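Local coordinates for early transcribed membrane protein 13 (Plasmodium falciparum, PDB 2VWA) that binds phosphatidylethanolamine with its soluble helical domain and, as the sporozoite protein UIS3, is probably needed for the parasite's development in the liver, at residues D29-S34 / Q62-N67; M54-K59 / Y86-V91. All blocks are in the same frame, centred on the assembly; numbering follows the deposited sequence.

Interaction 1 of 2, residues D29-S34 / Q62-N67. With PTY (phosphatidylethanolamine), chain G.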
loop_
_atom_site.group_PDB
_atom_site.type_symbol
_atom_site.label_atom_id
_atom_site.label_comp_id
_atom_site.label_asym_id
_atom_site.label_seq_id
_atom_site.Cartn_x
_atom_site.Cartn_y
_atom_site.Cartn_z
ATOM N N ASP A 29 8.963 -2.600 -1.607
ATOM C CA ASP A 29 8.894 -3.584 -2.677
ATOM C C ASP A 29 7.803 -4.576 -2.383
ATOM O O ASP A 29 6.982 -4.848 -3.225
ATOM C CB ASP A 29 10.217 -4.334 -2.859
ATOM C CG ASP A 29 11.263 -3.491 -3.521
ATOM O OD1 ASP A 29 10.903 -2.647 -4.388
ATOM O OD2 ASP A 29 12.448 -3.675 -3.176
ATOM N N ILE A 30 7.827 -5.124 -1.180
ATOM C CA ILE A 30 6.869 -6.129 -0.745
ATOM C C ILE A 30 5.435 -5.547 -0.754
ATOM O O ILE A 30 4.532 -6.189 -1.309
ATOM C CB ILE A 30 7.239 -6.666 0.669
ATOM C CG1 ILE A 30 8.585 -7.411 0.613
ATOM C CG2 ILE A 30 6.111 -7.545 1.220
ATOM C CD1 ILE A 30 9.187 -7.807 1.983
ATOM N N ALA A 31 5.251 -4.356 -0.160
ATOM C CA ALA A 31 3.957 -3.642 -0.145
ATOM C C ALA A 31 3.431 -3.389 -1.556
ATOM O O ALA A 31 2.217 -3.526 -1.807
ATOM C CB ALA A 31 4.048 -2.308 0.649
ATOM N N ARG A 32 4.357 -3.066 -2.476
ATOM C CA ARG A 32 4.008 -2.903 -3.897
ATOM C C ARG A 32 3.352 -4.126 -4.495
ATOM O O ARG A 32 2.261 -4.034 -5.058
ATOM C CB ARG A 32 5.216 -2.503 -4.743
ATOM C CG ARG A 32 5.478 -1.017 -4.743
ATOM C CD ARG A 32 6.560 -0.670 -5.759
ATOM N NE ARG A 32 7.161 0.594 -5.400
ATOM C CZ ARG A 32 8.403 0.956 -5.686
ATOM N NH1 ARG A 32 9.188 0.144 -6.366
ATOM N NH2 ARG A 32 8.850 2.149 -5.299
ATOM N N LEU A 33 4.013 -5.284 -4.384
ATOM C CA LEU A 33 3.461 -6.496 -5.004
ATOM C C LEU A 33 2.215 -6.939 -4.276
ATOM O O LEU A 33 1.309 -7.496 -4.863
ATOM C CB LEU A 33 4.486 -7.639 -5.067
ATOM C CG LEU A 33 5.673 -7.316 -5.996
ATOM C CD1 LEU A 33 6.862 -8.222 -5.680
ATOM C CD2 LEU A 33 5.287 -7.402 -7.492
ATOM N N SER A 34 2.148 -6.665 -2.995
ATOM C CA SER A 34 1.051 -7.187 -2.220
ATOM C C SER A 34 -0.273 -6.475 -2.527
ATOM O O SER A 34 -1.323 -7.096 -2.607
ATOM C CB SER A 34 1.426 -7.176 -0.740
ATOM O OG SER A 34 0.281 -7.244 0.085
ATOM N N GLN A 62 -0.467 0.062 6.929
ATOM C CA GLN A 62 -0.609 -0.208 8.348
ATOM C C GLN A 62 -0.720 -1.696 8.675
ATOM O O GLN A 62 -0.117 -2.152 9.643
ATOM C CB GLN A 62 -1.742 0.617 8.971
ATOM C CG GLN A 62 -1.304 2.074 9.142
ATOM C CD GLN A 62 -2.252 2.963 9.927
ATOM O OE1 GLN A 62 -1.998 4.170 10.051
ATOM N NE2 GLN A 62 -3.341 2.386 10.464
ATOM N N GLY A 63 -1.463 -2.432 7.845
ATOM C CA GLY A 63 -1.681 -3.856 8.041
ATOM C C GLY A 63 -0.378 -4.574 7.831
ATOM O O GLY A 63 0.028 -5.454 8.608
ATOM N N LEU A 64 0.324 -4.147 6.801
ATOM C CA LEU A 64 1.547 -4.791 6.400
ATOM C C LEU A 64 2.609 -4.567 7.443
ATOM O O LEU A 64 3.392 -5.467 7.719
ATOM C CB LEU A 64 1.967 -4.262 5.048
ATOM C CG LEU A 64 2.445 -5.251 4.011
ATOM C CD1 LEU A 64 1.875 -6.699 4.195
ATOM C CD2 LEU A 64 2.067 -4.644 2.668
ATOM N N GLN A 65 2.610 -3.397 8.071
ATOM C CA GLN A 65 3.522 -3.166 9.192
ATOM C C GLN A 65 3.285 -4.126 10.355
ATOM O O GLN A 65 4.251 -4.718 10.859
ATOM C CB GLN A 65 3.493 -1.713 9.670
ATOM C CG GLN A 65 4.262 -0.773 8.798
ATOM C CD GLN A 65 4.048 0.675 9.159
ATOM O OE1 GLN A 65 4.665 1.189 10.079
ATOM N NE2 GLN A 65 3.188 1.353 8.415
ATOM N N GLU A 66 2.030 -4.303 10.772
ATOM C CA GLU A 66 1.713 -5.261 11.867
ATOM C C GLU A 66 2.123 -6.688 11.529
ATOM O O GLU A 66 2.794 -7.337 12.307
ATOM C CB GLU A 66 0.222 -5.351 12.195
ATOM C CG GLU A 66 -0.544 -4.109 12.442
ATOM C CD GLU A 66 -1.988 -4.454 12.753
ATOM O OE1 GLU A 66 -2.207 -5.454 13.496
ATOM O OE2 GLU A 66 -2.896 -3.746 12.253
ATOM N N ASN A 67 1.665 -7.165 10.378
ATOM C CA ASN A 67 1.960 -8.507 9.880
ATOM C C ASN A 67 3.443 -8.828 9.719
ATOM O O ASN A 67 3.875 -9.922 10.048
ATOM C CB ASN A 67 1.243 -8.746 8.551
ATOM C CG ASN A 67 -0.267 -8.641 8.677
ATOM O OD1 ASN A 67 -0.985 -8.612 7.671
ATOM N ND2 ASN A 67 -0.763 -8.571 9.911
HETATM C C1 PTY G . 3.950 -7.593 -13.754
HETATM C C2 PTY G . -1.278 -10.056 -16.038
HETATM C C3 PTY G . -1.638 -9.486 -14.668
HETATM O O4 PTY G . 5.049 -6.834 -13.252
HETATM C C5 PTY G . 1.652 -7.369 -14.677
HETATM C C6 PTY G . 2.700 -6.721 -13.774
HETATM O O7 PTY G . 3.031 -5.411 -14.250
HETATM C C8 PTY G . 2.365 -4.311 -13.545
HETATM O O10 PTY G . 1.169 -4.377 -13.309
HETATM C C11 PTY G . 3.140 -3.081 -13.117
HETATM C C12 PTY G . 3.806 -2.438 -14.333
HETATM C C13 PTY G . 4.204 -0.981 -14.102
HETATM C C14 PTY G . 5.460 -0.845 -13.247
HETATM C C15 PTY G . 6.699 -0.534 -14.085
HETATM C C16 PTY G . 7.984 -0.841 -13.317
HETATM C C17 PTY G . 8.409 0.367 -12.484
HETATM C C18 PTY G . 9.657 0.089 -11.655
HETATM C C19 PTY G . 10.305 1.396 -11.209
HETATM C C20 PTY G . 10.151 1.607 -9.704
HETATM C C21 PTY G . 9.192 2.746 -9.373
HETATM C C22 PTY G . 9.881 4.108 -9.450
HETATM C C23 PTY G . 10.109 4.726 -8.073
HETATM C C24 PTY G . 9.054 5.779 -7.735
HETATM C C25 PTY G . 8.962 5.928 -6.220
HETATM C C26 PTY G . 7.729 6.701 -5.763
HETATM C C27 PTY G . 7.919 7.097 -4.306
HETATM C C28 PTY G . 7.149 8.348 -3.909
HETATM C C29 PTY G . 7.152 8.479 -2.398
HETATM C C30 PTY G . 6.240 -6.609 -14.061
HETATM C C31 PTY G . 6.222 -5.616 -15.205
HETATM O O30 PTY G . 7.252 -7.236 -13.796
HETATM C C32 PTY G . 7.057 -4.383 -14.869
HETATM C C33 PTY G . 7.402 -3.605 -16.137
HETATM C C34 PTY G . 8.881 -3.219 -16.179
HETATM C C35 PTY G . 9.124 -2.119 -17.213
HETATM C C36 PTY G . 10.340 -2.442 -18.079
HETATM C C37 PTY G . 11.511 -1.518 -17.763
HETATM C C38 PTY G . 12.844 -2.234 -17.964
HETATM C C39 PTY G . 13.568 -2.465 -16.638
HETATM C C40 PTY G . 14.896 -1.706 -16.583
HETATM C C41 PTY G . 15.350 -1.475 -15.143
HETATM C C42 PTY G . 15.356 0.012 -14.787
HETATM C C43 PTY G . 16.410 0.323 -13.727
HETATM C C44 PTY G . 15.838 1.184 -12.616
HETATM P P1 PTY G . 0.624 -9.380 -13.240
HETATM O O11 PTY G . -0.789 -10.048 -13.660
HETATM O O12 PTY G . 0.641 -9.238 -11.734
HETATM O O13 PTY G . 1.732 -10.164 -13.911
HETATM O O14 PTY G . 0.579 -7.893 -13.888
HETATM N N1 PTY G . -2.346 -10.926 -16.492
#
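Behind the A31–L64 contact, on the lipid side of helix 21-41, the flat guanidinium of R32 has one face covered by the phosphatidylethanolamine acyl chain, with C21 above it. NH1 comes within 3.8 Å of lipid C20, and NH2 lies 3.9 Å from C25. In this all-helical lipid-binding domain, helix 21-41 thus turns one side to the acyl chain and another to helix 54-67. R32 reaches the lipid with its chain extended from CG to NE. The charge is held by a salt bridge from NH2 to D83 on helix 74-99. D29 OD1 adds only a long pairing, 3.8 Å from R32 NH1, with the oxygen well out of the guanidinium plane, so that charge alone links the two.

The contact between the helices is small, burying 121 Å², and rests largely on L64. Small A31 lets the helices come to 7.1 Å between the CA atoms of A31 and L64; F27 packs on L64 and L84 on A31. S34 turns OG anti to the backbone N (chi1 160°), where it brushes the same leucine methyl. That methyl, L64 CD2, settles directly on the helix backbone, 3.5 Å from A31 CA.

Interaction 2 of 2, residues M54-K59 / Y86-V91. With PTY (phosphatidylethanolamine), chain G.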
loop_
_atom_site.group_PDB
_atom_site.type_symbol
_atom_site.label_atom_id
_atom_site.label_comp_id
_atom_site.label_asym_id
_atom_site.label_seq_id
_atom_site.Cartn_x
_atom_site.Cartn_y
_atom_site.Cartn_z
HETATM N N MSE A 54 -6.679 7.000 -0.996
HETATM C CA MSE A 54 -5.637 7.169 0.025
HETATM C C MSE A 54 -5.829 6.271 1.250
HETATM O O MSE A 54 -4.890 5.608 1.700
HETATM C CB MSE A 54 -5.583 8.627 0.469
HETATM C CG MSE A 54 -5.260 9.552 -0.670
HETATM SE SE MSE A 54 -3.371 9.344 -1.205
HETATM C CE MSE A 54 -2.777 11.167 -0.727
ATOM N N GLU A 55 -7.052 6.255 1.768
ATOM C CA GLU A 55 -7.407 5.433 2.909
ATOM C C GLU A 55 -7.124 3.936 2.645
ATOM O O GLU A 55 -6.636 3.212 3.525
ATOM C CB GLU A 55 -8.860 5.704 3.251
ATOM C CG GLU A 55 -9.430 4.886 4.383
ATOM C CD GLU A 55 -10.934 5.164 4.575
ATOM O OE1 GLU A 55 -11.252 6.097 5.358
ATOM O OE2 GLU A 55 -11.768 4.452 3.937
ATOM N N TYR A 56 -7.404 3.499 1.415
ATOM C CA TYR A 56 -7.082 2.180 0.949
ATOM C C TYR A 56 -5.582 1.867 0.998
ATOM O O TYR A 56 -5.173 0.785 1.441
ATOM C CB TYR A 56 -7.623 2.034 -0.458
ATOM C CG TYR A 56 -7.223 0.789 -1.189
ATOM C CD1 TYR A 56 -7.425 -0.476 -0.628
ATOM C CD2 TYR A 56 -6.670 0.878 -2.465
ATOM C CE1 TYR A 56 -7.068 -1.624 -1.317
ATOM C CE2 TYR A 56 -6.317 -0.257 -3.168
ATOM C CZ TYR A 56 -6.517 -1.499 -2.593
ATOM O OH TYR A 56 -6.164 -2.618 -3.301
HETATM N N MSE A 57 -4.745 2.799 0.567
HETATM C CA MSE A 57 -3.322 2.528 0.640
HETATM C C MSE A 57 -2.771 2.580 2.053
HETATM O O MSE A 57 -1.927 1.767 2.395
HETATM C CB MSE A 57 -2.521 3.382 -0.317
HETATM C CG MSE A 57 -3.334 4.355 -1.048
HETATM SE SE MSE A 57 -2.747 4.296 -2.889
HETATM C CE MSE A 57 -4.455 4.533 -3.811
ATOM N N GLN A 58 -3.272 3.515 2.857
ATOM C CA GLN A 58 -2.928 3.607 4.267
ATOM C C GLN A 58 -3.252 2.322 5.020
ATOM O O GLN A 58 -2.403 1.778 5.713
ATOM C CB GLN A 58 -3.656 4.766 4.926
ATOM C CG GLN A 58 -2.932 6.085 4.835
ATOM C CD GLN A 58 -3.107 6.929 6.095
ATOM O OE1 GLN A 58 -4.181 7.491 6.330
ATOM N NE2 GLN A 58 -2.049 7.021 6.915
ATOM N N LYS A 59 -4.476 1.830 4.864
ATOM C CA LYS A 59 -4.898 0.604 5.551
ATOM C C LYS A 59 -3.966 -0.526 5.200
ATOM O O LYS A 59 -3.662 -1.364 6.048
ATOM C CB LYS A 59 -6.335 0.225 5.221
ATOM C CG LYS A 59 -7.390 1.118 5.835
ATOM C CD LYS A 59 -8.735 0.501 5.545
ATOM C CE LYS A 59 -9.872 1.476 5.747
ATOM N NZ LYS A 59 -10.221 1.583 7.177
ATOM N N TYR A 86 1.658 5.757 -6.627
ATOM C CA TYR A 86 2.302 5.840 -7.887
ATOM C C TYR A 86 2.279 4.447 -8.559
ATOM O O TYR A 86 1.966 4.326 -9.765
ATOM C CB TYR A 86 3.740 6.389 -7.727
ATOM C CG TYR A 86 4.447 6.738 -9.037
ATOM C CD1 TYR A 86 5.709 6.214 -9.344
ATOM C CD2 TYR A 86 3.834 7.575 -9.987
ATOM C CE1 TYR A 86 6.368 6.539 -10.558
ATOM C CE2 TYR A 86 4.467 7.914 -11.196
ATOM C CZ TYR A 86 5.726 7.386 -11.482
ATOM O OH TYR A 86 6.321 7.717 -12.695
ATOM N N HIS A 87 2.587 3.415 -7.778
ATOM C CA HIS A 87 2.622 2.081 -8.273
ATOM C C HIS A 87 1.230 1.665 -8.779
ATOM O O HIS A 87 1.100 1.191 -9.906
ATOM C CB HIS A 87 3.120 1.131 -7.175
ATOM C CG HIS A 87 3.235 -0.295 -7.616
ATOM N ND1 HIS A 87 4.223 -0.732 -8.474
ATOM C CD2 HIS A 87 2.488 -1.385 -7.315
ATOM C CE1 HIS A 87 4.088 -2.029 -8.677
ATOM N NE2 HIS A 87 3.043 -2.453 -7.985
ATOM N N LEU A 88 0.190 1.870 -7.975
ATOM C CA LEU A 88 -1.159 1.481 -8.415
ATOM C C LEU A 88 -1.593 2.124 -9.727
ATOM O O LEU A 88 -2.286 1.491 -10.524
ATOM C CB LEU A 88 -2.214 1.737 -7.332
ATOM C CG LEU A 88 -2.754 0.534 -6.559
ATOM C CD1 LEU A 88 -1.966 -0.780 -6.731
ATOM C CD2 LEU A 88 -2.897 0.887 -5.125
ATOM N N GLN A 89 -1.170 3.363 -9.956
ATOM C CA GLN A 89 -1.526 4.075 -11.164
ATOM C C GLN A 89 -0.994 3.372 -12.367
ATOM O O GLN A 89 -1.674 3.253 -13.391
ATOM C CB GLN A 89 -1.015 5.509 -11.105
ATOM C CG GLN A 89 -1.903 6.384 -10.228
ATOM C CD GLN A 89 -1.308 7.742 -9.966
ATOM O OE1 GLN A 89 -0.202 8.037 -10.409
ATOM N NE2 GLN A 89 -2.056 8.596 -9.245
ATOM N N LYS A 90 0.220 2.868 -12.217
ATOM C CA LYS A 90 0.868 2.089 -13.258
ATOM C C LYS A 90 0.280 0.668 -13.449
ATOM O O LYS A 90 0.158 0.163 -14.571
ATOM C CB LYS A 90 2.348 1.998 -12.951
ATOM C CG LYS A 90 3.071 3.318 -12.997
ATOM C CD LYS A 90 4.510 3.014 -13.316
ATOM C CE LYS A 90 5.459 3.950 -12.661
ATOM N NZ LYS A 90 5.623 3.595 -11.226
ATOM N N VAL A 91 -0.082 0.025 -12.348
ATOM C CA VAL A 91 -0.768 -1.242 -12.447
ATOM C C VAL A 91 -2.078 -1.028 -13.237
ATOM O O VAL A 91 -2.365 -1.754 -14.175
ATOM C CB VAL A 91 -1.015 -1.866 -11.038
ATOM C CG1 VAL A 91 -1.954 -3.080 -11.129
ATOM C CG2 VAL A 91 0.331 -2.236 -10.346
HETATM C C1 PTY G . 3.950 -7.593 -13.754
HETATM C C2 PTY G . -1.278 -10.056 -16.038
HETATM C C3 PTY G . -1.638 -9.486 -14.668
HETATM O O4 PTY G . 5.049 -6.834 -13.252
HETATM C C5 PTY G . 1.652 -7.369 -14.677
HETATM C C6 PTY G . 2.700 -6.721 -13.774
HETATM O O7 PTY G . 3.031 -5.411 -14.250
HETATM C C8 PTY G . 2.365 -4.311 -13.545
HETATM O O10 PTY G . 1.169 -4.377 -13.309
HETATM C C11 PTY G . 3.140 -3.081 -13.117
HETATM C C12 PTY G . 3.806 -2.438 -14.333
HETATM C C13 PTY G . 4.204 -0.981 -14.102
HETATM C C14 PTY G . 5.460 -0.845 -13.247
HETATM C C15 PTY G . 6.699 -0.534 -14.085
HETATM C C16 PTY G . 7.984 -0.841 -13.317
HETATM C C17 PTY G . 8.409 0.367 -12.484
HETATM C C18 PTY G . 9.657 0.089 -11.655
HETATM C C19 PTY G . 10.305 1.396 -11.209
HETATM C C20 PTY G . 10.151 1.607 -9.704
HETATM C C21 PTY G . 9.192 2.746 -9.373
HETATM C C22 PTY G . 9.881 4.108 -9.450
HETATM C C23 PTY G . 10.109 4.726 -8.073
HETATM C C24 PTY G . 9.054 5.779 -7.735
HETATM C C25 PTY G . 8.962 5.928 -6.220
HETATM C C26 PTY G . 7.729 6.701 -5.763
HETATM C C27 PTY G . 7.919 7.097 -4.306
HETATM C C28 PTY G . 7.149 8.348 -3.909
HETATM C C29 PTY G . 7.152 8.479 -2.398
HETATM C C30 PTY G . 6.240 -6.609 -14.061
HETATM C C31 PTY G . 6.222 -5.616 -15.205
HETATM O O30 PTY G . 7.252 -7.236 -13.796
HETATM C C32 PTY G . 7.057 -4.383 -14.869
HETATM C C33 PTY G . 7.402 -3.605 -16.137
HETATM C C34 PTY G . 8.881 -3.219 -16.179
HETATM C C35 PTY G . 9.124 -2.119 -17.213
HETATM C C36 PTY G . 10.340 -2.442 -18.079
HETATM C C37 PTY G . 11.511 -1.518 -17.763
HETATM C C38 PTY G . 12.844 -2.234 -17.964
HETATM C C39 PTY G . 13.568 -2.465 -16.638
HETATM C C40 PTY G . 14.896 -1.706 -16.583
HETATM C C41 PTY G . 15.350 -1.475 -15.143
HETATM C C42 PTY G . 15.356 0.012 -14.787
HETATM C C43 PTY G . 16.410 0.323 -13.727
HETATM C C44 PTY G . 15.838 1.184 -12.616
HETATM P P1 PTY G . 0.624 -9.380 -13.240
HETATM O O11 PTY G . -0.789 -10.048 -13.660
HETATM O O12 PTY G . 0.641 -9.238 -11.734
HETATM O O13 PTY G . 1.732 -10.164 -13.911
HETATM O O14 PTY G . 0.579 -7.893 -13.888
HETATM N N1 PTY G . -2.346 -10.926 -16.492
#
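L88 meets Y56 and M57 with a single methyl, CD2, which makes the closest approach to both. M57, a selenomethionine, bends at chi2 and chi3 and meets the leucine tip to tip, SE lying 4.1 Å from CD2. Y56 instead crosses L88 at about a right angle, its ring oblique to the methyl, with CE2 also 4.1 Å from L88 CD2. With CG anti to the backbone N (chi1 172°), the ring passes the leucine and carries its hydroxyl to helix 21-41, where it hydrogen-bonds H38 ND1. H50 meets the ring edge-to-face, so this buried tyrosine is held from helices 21-41 and 44-50 as well. I35 joins the apolar cluster by touching both Y56 and L88.

The tight part ends there: the nearest CA atoms, of M57 and L88, stand 9.4 Å apart, and M54 and E55 are exposed. Y86 is exposed too; its CA–CB bond leads away from helix 54-67, and its CD1 approaches lipid C24 at 3.7 Å. K90 lays CB 3.7 Å from lipid C13, while V91 CG2 approaches the ester carbonyl oxygen O10 at 3.8 Å. Helix 74-99 is therefore two-sided, with L88 in the apolar core and Y86, K90 and V91 lining the phosphatidylethanolamine site of this helical domain.

Overall arrangement
Interactions 1 and 2 have centres 12 Å apart, both near the middle of a single compact helical domain, the soluble part of a membrane protein. They share helix 54-67, whose early turns meet helix 74-99 and whose final turns meet helix 21-41. Along the chain the segments alternate, 29-34, 54-59, 62-67 and 86-91, so the two pairings interlock the three helices. They also touch directly, through packing of R32 O against H87 NE2, which is itself hydrogen-bonded to Q36. Helices 21-41 and 74-99 supply all nine residues of the lipid pocket, and both also pack on helix 54-67, joining the phosphatidylethanolamine site to the core.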